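Local coordinates for protein intimin (Escherichia coli, PDB 1F00) that mediates adhesion of enteropathogenic bacteria to host cells, probably by binding its receptor through a C-terminal lectin-like domain carried on immunoglobulin-like domains, at residues N36-F41 against R78-A83; V63-T68 against V91-T96; Q237-W242 against D259-N264; P188-R193 against N275-C280; W138-P143 against T163-I168. All blocks are in the same frame, centred on the assembly; numbering follows the deposited sequence.

Contact 1: N36-F41 against R78-A83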
# COMPACT_ATOMS: atom_id res chain seq x y z
N ASN A 36 -44.21 -15.45 17.93
CA ASN A 36 -44.68 -14.12 18.29
C ASN A 36 -44.25 -13.66 19.68
O ASN A 36 -44.98 -12.94 20.37
CB ASN A 36 -46.20 -14.04 18.16
CG ASN A 36 -46.74 -12.64 18.40
OD1 ASN A 36 -46.27 -11.67 17.80
ND2 ASN A 36 -47.71 -12.53 19.30
N GLN A 37 -43.06 -14.08 20.10
CA GLN A 37 -42.54 -13.68 21.40
C GLN A 37 -41.68 -12.44 21.21
O GLN A 37 -40.81 -12.40 20.34
CB GLN A 37 -41.70 -14.79 22.03
CG GLN A 37 -40.97 -14.36 23.30
CD GLN A 37 -41.90 -13.81 24.36
OE1 GLN A 37 -42.82 -14.50 24.81
NE2 GLN A 37 -41.68 -12.56 24.76
N GLU A 38 -41.94 -11.41 22.02
CA GLU A 38 -41.19 -10.18 21.92
C GLU A 38 -39.84 -10.29 22.63
O GLU A 38 -39.77 -10.69 23.79
CB GLU A 38 -41.99 -9.03 22.52
CG GLU A 38 -41.37 -7.65 22.32
CD GLU A 38 -42.20 -6.53 22.92
OE1 GLU A 38 -41.88 -5.35 22.67
OE2 GLU A 38 -43.18 -6.83 23.64
N VAL A 39 -38.78 -9.94 21.92
CA VAL A 39 -37.43 -9.97 22.47
C VAL A 39 -36.84 -8.56 22.34
O VAL A 39 -36.99 -7.90 21.31
CB VAL A 39 -36.54 -10.97 21.70
CG1 VAL A 39 -35.10 -10.89 22.21
CG2 VAL A 39 -37.08 -12.38 21.88
N THR A 40 -36.17 -8.11 23.40
CA THR A 40 -35.56 -6.79 23.39
C THR A 40 -34.04 -6.87 23.44
O THR A 40 -33.46 -7.58 24.26
CB THR A 40 -36.07 -5.94 24.57
OG1 THR A 40 -35.26 -4.76 24.71
CG2 THR A 40 -36.04 -6.73 25.85
N PHE A 41 -33.39 -6.13 22.54
CA PHE A 41 -31.94 -6.11 22.45
C PHE A 41 -31.32 -4.82 22.93
O PHE A 41 -31.94 -3.75 22.91
CB PHE A 41 -31.49 -6.36 21.01
CG PHE A 41 -31.98 -7.65 20.42
CD1 PHE A 41 -33.29 -7.78 19.99
CD2 PHE A 41 -31.12 -8.72 20.28
CE1 PHE A 41 -33.74 -8.97 19.42
CE2 PHE A 41 -31.56 -9.91 19.71
CZ PHE A 41 -32.87 -10.04 19.28
N ARG A 78 -33.19 -10.32 25.81
CA ARG A 78 -33.97 -10.84 26.92
C ARG A 78 -35.41 -11.05 26.51
O ARG A 78 -35.93 -10.33 25.65
CB ARG A 78 -33.92 -9.88 28.11
CG ARG A 78 -34.45 -8.50 27.77
CD ARG A 78 -34.81 -7.69 29.01
NE ARG A 78 -33.64 -7.30 29.77
CZ ARG A 78 -33.69 -6.61 30.91
NH1 ARG A 78 -34.87 -6.24 31.40
NH2 ARG A 78 -32.58 -6.30 31.55
N VAL A 79 -36.06 -12.03 27.12
CA VAL A 79 -37.46 -12.29 26.85
C VAL A 79 -38.20 -11.08 27.43
O VAL A 79 -38.11 -10.81 28.63
CB VAL A 79 -37.93 -13.61 27.52
CG1 VAL A 79 -37.32 -13.73 28.91
CG2 VAL A 79 -39.45 -13.65 27.60
N SER A 80 -38.90 -10.36 26.57
CA SER A 80 -39.61 -9.14 26.94
C SER A 80 -40.08 -8.96 28.39
O SER A 80 -39.59 -8.08 29.10
CB SER A 80 -40.81 -8.94 26.00
OG SER A 80 -41.16 -7.57 25.91
N ASP A 81 -41.01 -9.79 28.85
CA ASP A 81 -41.54 -9.66 30.21
C ASP A 81 -40.60 -10.09 31.34
O ASP A 81 -40.97 -10.02 32.51
CB ASP A 81 -42.87 -10.42 30.34
CG ASP A 81 -42.70 -11.92 30.21
OD1 ASP A 81 -41.96 -12.52 31.02
OD2 ASP A 81 -43.32 -12.51 29.29
N VAL A 82 -39.39 -10.53 31.00
CA VAL A 82 -38.43 -10.95 32.02
C VAL A 82 -37.21 -10.04 32.00
O VAL A 82 -36.71 -9.67 30.94
CB VAL A 82 -37.97 -12.41 31.79
CG1 VAL A 82 -36.99 -12.82 32.87
CG2 VAL A 82 -39.17 -13.34 31.79
N ALA A 83 -36.72 -9.68 33.19
CA ALA A 83 -35.57 -8.80 33.29
C ALA A 83 -34.26 -9.56 33.53
O ALA A 83 -33.54 -9.29 34.49
CB ALA A 83 -35.79 -7.79 34.41
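The backbone oxygen Glu38 O is gripped by two donors arriving from opposite faces of its carbonyl plane. Ser80 N comes across the contact at 2.9 Å, and Gln37 NE2 folds back from its own segment to 2.8 Å from the same Glu38 O. The second bond is nearly straight (165°), with the oxygen lying in the amide plane of Gln37. A bend at chi2 (56°) turns the glutamine amide back over the backbone, where Gln37 NE2 also lies 3.8 Å from Val79 CG2. The extended Glu38 side chain runs alongside Ser80, and Ser80 OG makes a weak bond of 3.1 Å to Glu38 OE2. Further along, Thr40 and Arg78 form an antiparallel hydrogen-bonded pair: Thr40 N to Arg78 O is 3.2 Å at 166°, and Arg78 N returns a more bent bond to Thr40 O. Their side chains lie side by side on one face of the sheet, while Val39 and Val79 share the other. The guanidinium of Arg78 turns to a salt bridge with Asp85. Strand 38-43 lies between strands 71-79 and 52-54 in the immunoglobulin-like domain, with Val39 packed on Val27 of strand 21-29.

Contact 2: V63-T68 against V91-T96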
# COMPACT_ATOMS: atom_id res chain seq x y z
N VAL A 63 -32.00 -9.16 14.50
CA VAL A 63 -31.71 -7.73 14.50
C VAL A 63 -30.28 -7.52 13.98
O VAL A 63 -29.47 -8.44 14.02
CB VAL A 63 -31.82 -7.12 15.91
CG1 VAL A 63 -33.24 -7.26 16.43
CG2 VAL A 63 -30.83 -7.79 16.85
N THR A 64 -29.98 -6.32 13.50
CA THR A 64 -28.65 -6.02 12.98
C THR A 64 -27.97 -4.91 13.77
O THR A 64 -28.63 -4.05 14.36
CB THR A 64 -28.70 -5.60 11.50
OG1 THR A 64 -29.57 -4.47 11.35
CG2 THR A 64 -29.21 -6.75 10.64
N LEU A 65 -26.64 -4.93 13.77
CA LEU A 65 -25.84 -3.94 14.50
C LEU A 65 -24.80 -3.30 13.57
O LEU A 65 -24.16 -3.99 12.78
CB LEU A 65 -25.11 -4.63 15.66
CG LEU A 65 -24.42 -3.85 16.80
CD1 LEU A 65 -23.47 -4.79 17.52
CD2 LEU A 65 -23.64 -2.67 16.28
N THR A 66 -24.65 -1.98 13.68
CA THR A 66 -23.67 -1.24 12.90
C THR A 66 -22.98 -0.29 13.86
O THR A 66 -23.43 -0.11 14.99
CB THR A 66 -24.34 -0.41 11.78
OG1 THR A 66 -25.20 0.57 12.37
CG2 THR A 66 -25.16 -1.31 10.87
N SER A 67 -21.88 0.33 13.43
CA SER A 67 -21.16 1.25 14.29
C SER A 67 -20.35 2.27 13.49
O SER A 67 -19.89 1.98 12.39
CB SER A 67 -20.22 0.47 15.22
OG SER A 67 -19.57 1.34 16.14
N THR A 68 -20.21 3.47 14.05
CA THR A 68 -19.44 4.53 13.39
C THR A 68 -18.07 4.65 14.03
O THR A 68 -17.20 5.38 13.54
CB THR A 68 -20.16 5.89 13.48
OG1 THR A 68 -20.30 6.28 14.85
CG2 THR A 68 -21.52 5.82 12.82
N VAL A 91 -18.34 -9.14 19.53
CA VAL A 91 -17.94 -8.83 18.16
C VAL A 91 -17.08 -7.57 18.16
O VAL A 91 -17.03 -6.85 19.17
CB VAL A 91 -19.16 -8.59 17.24
CG1 VAL A 91 -20.10 -9.78 17.30
CG2 VAL A 91 -19.89 -7.31 17.65
N GLU A 92 -16.40 -7.30 17.05
CA GLU A 92 -15.55 -6.11 16.97
C GLU A 92 -15.70 -5.32 15.68
O GLU A 92 -15.76 -5.88 14.58
CB GLU A 92 -14.08 -6.50 17.10
CG GLU A 92 -13.75 -7.46 18.22
CD GLU A 92 -12.30 -7.87 18.19
OE1 GLU A 92 -11.45 -7.09 18.70
OE2 GLU A 92 -11.99 -8.95 17.66
N PHE A 93 -15.76 -4.00 15.82
CA PHE A 93 -15.84 -3.13 14.66
C PHE A 93 -14.47 -2.50 14.48
O PHE A 93 -13.80 -2.16 15.46
CB PHE A 93 -16.91 -2.05 14.85
CG PHE A 93 -18.31 -2.57 14.78
CD1 PHE A 93 -18.94 -3.08 15.92
CD2 PHE A 93 -19.00 -2.61 13.57
CE1 PHE A 93 -20.23 -3.61 15.85
CE2 PHE A 93 -20.28 -3.14 13.49
CZ PHE A 93 -20.90 -3.64 14.63
N PHE A 94 -14.04 -2.36 13.23
CA PHE A 94 -12.73 -1.78 12.96
C PHE A 94 -12.83 -0.64 11.96
O PHE A 94 -13.69 -0.64 11.07
CB PHE A 94 -11.78 -2.86 12.43
CG PHE A 94 -11.41 -3.90 13.46
CD1 PHE A 94 -10.50 -3.61 14.47
CD2 PHE A 94 -11.97 -5.18 13.42
CE1 PHE A 94 -10.16 -4.56 15.43
CE2 PHE A 94 -11.64 -6.14 14.37
CZ PHE A 94 -10.73 -5.83 15.38
N THR A 95 -11.95 0.34 12.13
CA THR A 95 -11.90 1.49 11.23
C THR A 95 -11.66 1.00 9.81
O THR A 95 -11.11 -0.09 9.60
CB THR A 95 -10.76 2.44 11.64
OG1 THR A 95 -11.12 3.12 12.85
CG2 THR A 95 -10.50 3.46 10.54
N THR A 96 -12.07 1.80 8.84
CA THR A 96 -11.89 1.49 7.42
C THR A 96 -10.40 1.37 7.09
O THR A 96 -9.61 2.26 7.42
CB THR A 96 -12.47 2.61 6.54
OG1 THR A 96 -13.85 2.81 6.86
CG2 THR A 96 -12.34 2.24 5.06
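Two sheets of an immunoglobulin-like sandwich face each other here, and the ring of Phe93 from strand 91-94 lies between them, meeting Leu65 and Ser67 of segment 63-68. CB of Ser67 sits over one ring face, 3.7 Å from the centroid of Phe93 and 13° off the normal, a CH-pi contact. Leu65 reaches the far end of the ring: its CD2 lies 3.3 Å from Phe93 CZ, and its CD1 lies 3.8 Å from Phe93 CE1. The two side chains meet at a slant. With chi1 at -167°, Leu65 CG stands opposite its backbone nitrogen, which, with chi2, sets both methyls against the Phe93 ring. Leu65 CD1 is also 4.4 Å from Val91 CG2. No hydrogen bond joins the segments, and the axes of 63-66 and 91-94 stay 9.5 Å apart at 41°, the separation and turn of strands stacked through side chains in a beta sandwich rather than paired in one sheet. Strand 60-66 belongs to the sheet of strand 21-29, whereas strand 91-94 pairs with strands 71-79 and 12-14. The backbone of Thr66 closes on the ring, its CA 3.9 Å from Phe93 CE2. Ser67 OG is turned to the backbone oxygen of Thr69.

Contact 3: Q237-W242 against D259-N264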
# COMPACT_ATOMS: atom_id res chain seq x y z
N GLN A 237 29.83 4.15 -3.98
CA GLN A 237 30.10 5.41 -3.30
C GLN A 237 30.00 6.50 -4.36
O GLN A 237 29.95 7.68 -4.05
CB GLN A 237 31.49 5.42 -2.67
CG GLN A 237 31.65 4.48 -1.49
CD GLN A 237 31.75 3.02 -1.91
OE1 GLN A 237 31.69 2.12 -1.06
NE2 GLN A 237 31.90 2.78 -3.20
N THR A 238 29.97 6.08 -5.62
CA THR A 238 29.86 7.02 -6.73
C THR A 238 29.16 6.41 -7.93
O THR A 238 29.48 5.30 -8.35
CB THR A 238 31.24 7.53 -7.21
OG1 THR A 238 31.07 8.34 -8.38
CG2 THR A 238 32.16 6.36 -7.55
N ILE A 239 28.19 7.14 -8.47
CA ILE A 239 27.49 6.70 -9.66
C ILE A 239 27.60 7.82 -10.68
O ILE A 239 26.60 8.33 -11.19
CB ILE A 239 26.01 6.35 -9.38
CG1 ILE A 239 25.94 5.21 -8.36
CG2 ILE A 239 25.33 5.89 -10.68
CD1 ILE A 239 24.53 4.69 -8.08
N ILE A 240 28.84 8.22 -10.92
CA ILE A 240 29.14 9.27 -11.90
C ILE A 240 28.70 8.71 -13.25
O ILE A 240 29.15 7.63 -13.66
CB ILE A 240 30.66 9.60 -11.88
CG1 ILE A 240 30.99 10.63 -12.97
CG2 ILE A 240 31.49 8.33 -12.04
CD1 ILE A 240 32.44 11.10 -12.94
N SER A 241 27.83 9.44 -13.95
CA SER A 241 27.29 8.98 -15.22
C SER A 241 27.42 9.97 -16.37
O SER A 241 27.26 11.17 -16.18
CB SER A 241 25.81 8.63 -15.04
OG SER A 241 25.58 7.95 -13.83
N TRP A 242 27.68 9.45 -17.56
CA TRP A 242 27.82 10.27 -18.76
C TRP A 242 26.49 10.94 -19.13
O TRP A 242 25.43 10.38 -18.87
CB TRP A 242 28.21 9.41 -19.97
CG TRP A 242 29.52 8.69 -19.90
CD1 TRP A 242 29.72 7.35 -19.75
CD2 TRP A 242 30.82 9.27 -20.07
NE1 TRP A 242 31.06 7.06 -19.82
CE2 TRP A 242 31.76 8.22 -20.02
CE3 TRP A 242 31.28 10.58 -20.26
CZ2 TRP A 242 33.13 8.43 -20.16
CZ3 TRP A 242 32.66 10.79 -20.40
CH2 TRP A 242 33.56 9.72 -20.35
N ASP A 259 26.50 12.78 -10.94
CA ASP A 259 26.65 11.65 -10.05
C ASP A 259 25.36 11.43 -9.26
O ASP A 259 24.97 12.28 -8.46
CB ASP A 259 27.83 11.94 -9.11
CG ASP A 259 28.33 10.71 -8.39
OD1 ASP A 259 29.57 10.57 -8.27
OD2 ASP A 259 27.50 9.90 -7.93
N LEU A 260 24.71 10.29 -9.48
CA LEU A 260 23.47 9.97 -8.80
C LEU A 260 23.63 9.73 -7.30
O LEU A 260 22.64 9.53 -6.59
CB LEU A 260 22.78 8.77 -9.46
CG LEU A 260 22.16 9.07 -10.84
CD1 LEU A 260 21.60 7.80 -11.45
CD2 LEU A 260 21.07 10.13 -10.69
N VAL A 261 24.88 9.75 -6.83
CA VAL A 261 25.13 9.60 -5.40
C VAL A 261 25.61 10.94 -4.83
O VAL A 261 25.03 11.46 -3.87
CB VAL A 261 26.21 8.54 -5.08
CG1 VAL A 261 26.63 8.64 -3.61
CG2 VAL A 261 25.66 7.13 -5.34
N LYS A 262 26.63 11.51 -5.45
CA LYS A 262 27.23 12.76 -4.99
C LYS A 262 26.76 14.04 -5.70
O LYS A 262 27.24 15.12 -5.37
CB LYS A 262 28.75 12.66 -5.12
CG LYS A 262 29.32 11.34 -4.62
CD LYS A 262 30.84 11.34 -4.54
CE LYS A 262 31.50 11.35 -5.90
NZ LYS A 262 32.97 11.09 -5.77
N GLN A 263 25.82 13.92 -6.64
CA GLN A 263 25.36 15.07 -7.42
C GLN A 263 26.62 15.44 -8.21
O GLN A 263 26.89 14.84 -9.25
CB GLN A 263 24.90 16.21 -6.49
CG GLN A 263 23.74 15.82 -5.56
CD GLN A 263 23.32 16.94 -4.61
OE1 GLN A 263 22.77 17.95 -5.03
NE2 GLN A 263 23.58 16.75 -3.33
N ASN A 264 27.38 16.42 -7.73
CA ASN A 264 28.66 16.77 -8.34
C ASN A 264 28.71 16.86 -9.87
O ASN A 264 29.42 16.09 -10.52
CB ASN A 264 29.69 15.73 -7.86
CG ASN A 264 31.14 16.16 -8.07
OD1 ASN A 264 32.00 15.32 -8.33
ND2 ASN A 264 31.41 17.45 -7.93
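This is a carboxylate-centred contact in the lectin-like domain, where the chain entering strand 240-242 meets the turn between strands 254-259 and 263-270. Asp259 OD1 takes a short bond of 2.7 Å from Thr238 OG1, met on the syn side and 28° out of the carboxylate plane, with the two side chains crossing at about a right angle. Asp259 OD2 accepts three backbone donors: Ile239 N, across the contact at 2.9 Å, and Lys262 N come from above the carboxylate plane, Val261 N on the anti side. A chi1 of -164° swings CG opposite the aspartate's backbone nitrogen and brings the carboxylate between the two segments. So many donors should stabilise its negative charge. The backbones meet at Ile240 and Asp259, an antiparallel non-hydrogen-bonded pair with CA atoms 3.9 Å apart. Beyond it, Leu260 N reaches Ile239 O at 3.2 Å, while Ser241 OG donates to the same oxygen from the opposite face of its plane. Apolar contact adds to this: Ile239 CG1 meets Val261 CG2 at 3.6 Å. The bonds that OD2 accepts from the nitrogens two and three residues on define an Asx turn and Asx motif, here tied to a neighbouring chain segment.

Contact 4: P188-R193 against N275-C280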
# COMPACT_ATOMS: atom_id res chain seq x y z
N PRO A 188 21.09 2.70 -14.06
CA PRO A 188 22.55 2.80 -13.95
C PRO A 188 23.15 1.40 -14.11
O PRO A 188 22.66 0.44 -13.51
CB PRO A 188 22.78 3.34 -12.53
CG PRO A 188 21.47 3.97 -12.16
CD PRO A 188 20.46 3.03 -12.77
N ASN A 189 24.21 1.28 -14.91
CA ASN A 189 24.87 0.00 -15.11
C ASN A 189 26.17 0.08 -14.27
O ASN A 189 27.19 0.58 -14.73
CB ASN A 189 25.15 -0.20 -16.60
CG ASN A 189 23.86 -0.30 -17.42
OD1 ASN A 189 23.20 -1.34 -17.44
ND2 ASN A 189 23.49 0.80 -18.09
N MET A 190 26.10 -0.44 -13.05
CA MET A 190 27.21 -0.38 -12.10
C MET A 190 28.35 -1.40 -12.16
O MET A 190 29.28 -1.32 -11.35
CB MET A 190 26.64 -0.38 -10.68
CG MET A 190 25.59 0.68 -10.42
SD MET A 190 26.10 2.29 -11.05
CE MET A 190 27.64 2.57 -10.11
N SER A 191 28.30 -2.35 -13.09
CA SER A 191 29.35 -3.36 -13.15
C SER A 191 30.72 -2.86 -13.63
O SER A 191 31.75 -3.48 -13.33
CB SER A 191 28.90 -4.53 -14.03
OG SER A 191 28.64 -4.12 -15.35
N LYS A 192 30.74 -1.75 -14.35
CA LYS A 192 32.00 -1.21 -14.86
C LYS A 192 31.85 0.17 -15.47
O LYS A 192 30.81 0.51 -16.03
CB LYS A 192 32.53 -2.14 -15.95
CG LYS A 192 31.53 -2.35 -17.10
CD LYS A 192 32.06 -3.30 -18.16
CE LYS A 192 30.98 -3.61 -19.20
NZ LYS A 192 31.50 -4.52 -20.26
N ARG A 193 32.91 0.98 -15.36
CA ARG A 193 32.89 2.30 -15.98
C ARG A 193 33.23 2.02 -17.44
O ARG A 193 33.97 1.08 -17.75
CB ARG A 193 33.94 3.22 -15.37
CG ARG A 193 33.59 3.70 -13.96
CD ARG A 193 34.64 4.67 -13.45
NE ARG A 193 34.41 5.08 -12.07
CZ ARG A 193 34.39 4.24 -11.03
NH1 ARG A 193 34.59 2.94 -11.22
NH2 ARG A 193 34.18 4.70 -9.81
N ASN A 275 35.74 6.83 -17.92
CA ASN A 275 35.64 7.76 -16.81
C ASN A 275 34.29 7.79 -16.09
O ASN A 275 34.16 8.43 -15.05
CB ASN A 275 35.99 9.17 -17.31
CG ASN A 275 37.47 9.35 -17.59
OD1 ASN A 275 37.86 10.10 -18.49
ND2 ASN A 275 38.30 8.67 -16.80
N ALA A 276 33.29 7.11 -16.63
CA ALA A 276 31.98 7.13 -15.99
C ALA A 276 31.16 5.89 -16.28
O ALA A 276 31.52 5.07 -17.13
CB ALA A 276 31.22 8.38 -16.43
N TYR A 277 30.05 5.76 -15.56
CA TYR A 277 29.14 4.63 -15.73
C TYR A 277 28.10 4.98 -16.79
O TYR A 277 27.83 6.15 -17.04
CB TYR A 277 28.43 4.31 -14.42
CG TYR A 277 29.34 3.76 -13.36
CD1 TYR A 277 29.88 4.59 -12.38
CD2 TYR A 277 29.70 2.42 -13.37
CE1 TYR A 277 30.76 4.09 -11.42
CE2 TYR A 277 30.59 1.90 -12.42
CZ TYR A 277 31.11 2.74 -11.45
OH TYR A 277 31.99 2.24 -10.52
N ALA A 278 27.54 3.95 -17.41
CA ALA A 278 26.52 4.16 -18.41
C ALA A 278 25.18 4.08 -17.69
O ALA A 278 24.80 3.03 -17.16
CB ALA A 278 26.59 3.09 -19.50
N THR A 279 24.49 5.21 -17.62
CA THR A 279 23.18 5.26 -16.99
C THR A 279 22.20 5.56 -18.12
O THR A 279 22.31 6.58 -18.80
CB THR A 279 23.09 6.36 -15.90
OG1 THR A 279 23.83 5.93 -14.75
CG2 THR A 279 21.64 6.60 -15.49
N CYS A 280 21.28 4.63 -18.34
CA CYS A 280 20.30 4.76 -19.40
C CYS A 280 18.95 5.30 -18.93
O CYS A 280 18.51 5.01 -17.82
CB CYS A 280 20.10 3.39 -20.07
SG CYS A 280 18.86 3.34 -21.38
O HOH W 1 28.40 1.27 -17.03
O HOH W 2 32.45 -0.68 -11.31
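Arg193 lies along one face of the Tyr277 ring, and each part of its side chain meets something different. Arg193 CB is 3.5 Å from Ala276 O. Arg193 CG then sits over the ring, 3.7 Å from the Tyr277 centroid in a CH-pi contact, and CD passes the backbone carbonyl of Asn275. NE comes near Tyr277 CE1, and the guanidinium ends with one face against the hydroxyl, its plane turned 45° from the ring. Arg193 NH1 is only 2.8 Å from Tyr277 OH, but the angle is too poor for a hydrogen bond because the hydroxyl lies over the guanidinium face. The opposite ring face is covered by Met190. Bends at chi2 and chi3 curl its chain so that Met190 CE stands 3.5 Å from the Tyr277 centroid, 4° off the normal, with SD behind it in a Met-aromatic contact. The tyrosine is thus clasped on both faces by residues flanking the corner at Ser191, where the chain leaves strand 184-190 of the C-type lectin-like domain. That strand pairs antiparallel with strand 276-281, near the C-terminus, consistent with the C-type lectin fold, in which N- and C-terminal strands pair; Ala278 packs on Ala199 of helix 196-205. Ala278 O accepts Asn189 N and, from the opposite face of its plane, Asn189 ND2 at 2.7 Å. At the corner a water bridges the segments, accepting from Ala278 N at 2.8 Å and donating to Asn189 O and Lys192 O. A second water joins Tyr277 OH at 3.1 Å to Met190 O.

Contact 5: W138-P143 against T163-I168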
# COMPACT_ATOMS: atom_id res chain seq x y z
N TRP A 138 0.87 -7.26 2.62
CA TRP A 138 0.89 -6.58 1.32
C TRP A 138 1.16 -7.48 0.13
O TRP A 138 1.76 -8.55 0.25
CB TRP A 138 1.93 -5.46 1.33
CG TRP A 138 1.77 -4.45 2.43
CD1 TRP A 138 2.09 -4.62 3.75
CD2 TRP A 138 1.26 -3.12 2.30
NE1 TRP A 138 1.80 -3.47 4.46
CE2 TRP A 138 1.28 -2.54 3.59
CE3 TRP A 138 0.77 -2.37 1.22
CZ2 TRP A 138 0.84 -1.23 3.83
CZ3 TRP A 138 0.32 -1.08 1.46
CH2 TRP A 138 0.36 -0.52 2.75
N ARG A 139 0.73 -7.05 -1.05
CA ARG A 139 0.97 -7.81 -2.26
C ARG A 139 0.94 -6.88 -3.46
O ARG A 139 0.40 -5.77 -3.38
CB ARG A 139 -0.10 -8.90 -2.44
CG ARG A 139 -1.49 -8.38 -2.83
CD ARG A 139 -2.44 -9.55 -3.11
NE ARG A 139 -3.70 -9.14 -3.73
CZ ARG A 139 -4.77 -8.70 -3.06
NH1 ARG A 139 -4.74 -8.60 -1.73
NH2 ARG A 139 -5.88 -8.40 -3.72
N SER A 140 1.53 -7.33 -4.56
CA SER A 140 1.55 -6.55 -5.79
C SER A 140 0.89 -7.40 -6.86
O SER A 140 1.15 -8.59 -6.95
CB SER A 140 2.98 -6.25 -6.22
OG SER A 140 2.98 -5.71 -7.53
N ALA A 141 0.03 -6.78 -7.65
CA ALA A 141 -0.66 -7.49 -8.72
C ALA A 141 0.34 -7.91 -9.81
O ALA A 141 0.09 -8.84 -10.57
CB ALA A 141 -1.76 -6.60 -9.32
N ASN A 142 1.47 -7.21 -9.89
CA ASN A 142 2.49 -7.53 -10.88
C ASN A 142 3.89 -7.18 -10.37
O ASN A 142 4.38 -6.08 -10.61
CB ASN A 142 2.23 -6.79 -12.19
CG ASN A 142 3.14 -7.26 -13.31
OD1 ASN A 142 4.11 -7.98 -13.08
ND2 ASN A 142 2.83 -6.84 -14.54
N PRO A 143 4.54 -8.11 -9.66
CA PRO A 143 5.89 -7.92 -9.11
C PRO A 143 6.97 -7.59 -10.15
O PRO A 143 8.07 -7.19 -9.78
CB PRO A 143 6.16 -9.25 -8.41
CG PRO A 143 4.80 -9.68 -7.97
CD PRO A 143 3.97 -9.39 -9.20
N THR A 163 0.48 -1.02 -12.13
CA THR A 163 -0.00 -2.17 -11.39
C THR A 163 -0.63 -1.65 -10.11
O THR A 163 -0.72 -0.43 -9.91
CB THR A 163 1.15 -3.17 -11.09
OG1 THR A 163 0.60 -4.40 -10.60
CG2 THR A 163 2.11 -2.59 -10.05
N THR A 164 -1.07 -2.55 -9.25
CA THR A 164 -1.68 -2.11 -8.00
C THR A 164 -1.04 -2.80 -6.81
O THR A 164 -0.65 -3.97 -6.89
CB THR A 164 -3.19 -2.40 -8.00
OG1 THR A 164 -3.42 -3.78 -8.31
CG2 THR A 164 -3.91 -1.53 -9.02
N ILE A 165 -0.89 -2.07 -5.71
CA ILE A 165 -0.35 -2.63 -4.48
C ILE A 165 -1.55 -2.69 -3.56
O ILE A 165 -2.26 -1.70 -3.39
CB ILE A 165 0.72 -1.72 -3.84
CG1 ILE A 165 1.88 -1.51 -4.82
CG2 ILE A 165 1.23 -2.34 -2.53
CD1 ILE A 165 2.52 -2.79 -5.31
N SER A 166 -1.79 -3.87 -2.98
CA SER A 166 -2.92 -4.06 -2.09
C SER A 166 -2.47 -4.47 -0.70
O SER A 166 -1.48 -5.16 -0.53
CB SER A 166 -3.86 -5.14 -2.65
OG SER A 166 -4.42 -4.76 -3.89
N VAL A 167 -3.21 -4.02 0.30
CA VAL A 167 -2.92 -4.39 1.67
C VAL A 167 -4.20 -4.99 2.24
O VAL A 167 -5.30 -4.54 1.91
CB VAL A 167 -2.51 -3.18 2.55
CG1 VAL A 167 -3.65 -2.17 2.62
CG2 VAL A 167 -2.14 -3.65 3.95
N ILE A 168 -4.06 -6.02 3.05
CA ILE A 168 -5.22 -6.63 3.68
C ILE A 168 -4.95 -6.73 5.18
O ILE A 168 -3.82 -6.97 5.60
CB ILE A 168 -5.53 -8.05 3.11
CG1 ILE A 168 -4.33 -8.98 3.30
CG2 ILE A 168 -5.89 -7.95 1.64
CD1 ILE A 168 -4.54 -10.37 2.71
O HOH W 3 -2.58 -8.41 0.08
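Chi1 of -55° in Trp138 sets CG opposite its carbonyl carbon, and chi1 of 62° in Val167 turns CG2 toward the indole, bringing the two side chains side by side. The setting is an antiparallel strand pair in the second immunoglobulin-like domain; the axes of 138-140 and 163-168 are 4.7 Å apart, at 160°. Trp138 faces Val167 in a non-hydrogen-bonded pair: Val167 CB stands 3.6 Å from the centroid of the Trp138 six-membered ring in a CH-pi contact, and CG2 covers the same face. Ile165 comes at the indole edge, its CG2 3.8 Å from Trp138 CE3. This face packs toward Leu127 and Ala129 of strand 124-130. Arg139 and Ser166 form the hydrogen-bonded pair between, with Ser166 N to Arg139 O at 2.9 Å and the return bond from Arg139 N; Ala141 N to Thr164 O (3.0 Å) extends the pairing. Ser140 OG takes Asn142 N in an ST turn, and also bonds to Ala146 O. On the outer face the guanidinium of Arg139 lies flat over Ser166 CB, with Ile168 CG2 at its edge. Arg139 NH1 donates to a water 2.8 Å away, which reaches back weakly to Ser166 O.

The five contacts mark out an elongated chain of domains. Contacts 1 and 2 lie in the first immunoglobulin-like domain, centres about 23 Å apart; their segments alternate along the chain, and Phe41 packs on Val63. Contact 5 follows in the second such domain, its centre about 27 Å from that of contact 2. Contacts 3 and 4 share the C-terminal lectin-like domain, centres about 10 Å apart: contact 3 is nested within the loop that contact 4 closes, and they meet where Ile240 O and Tyr277 N, and the hydroxyls of Ser241 and Thr279, probably bond. The centres of contacts 1 and 4 are about 79 Å apart, consistent with a rod holding the lectin-like domain off the bacterium.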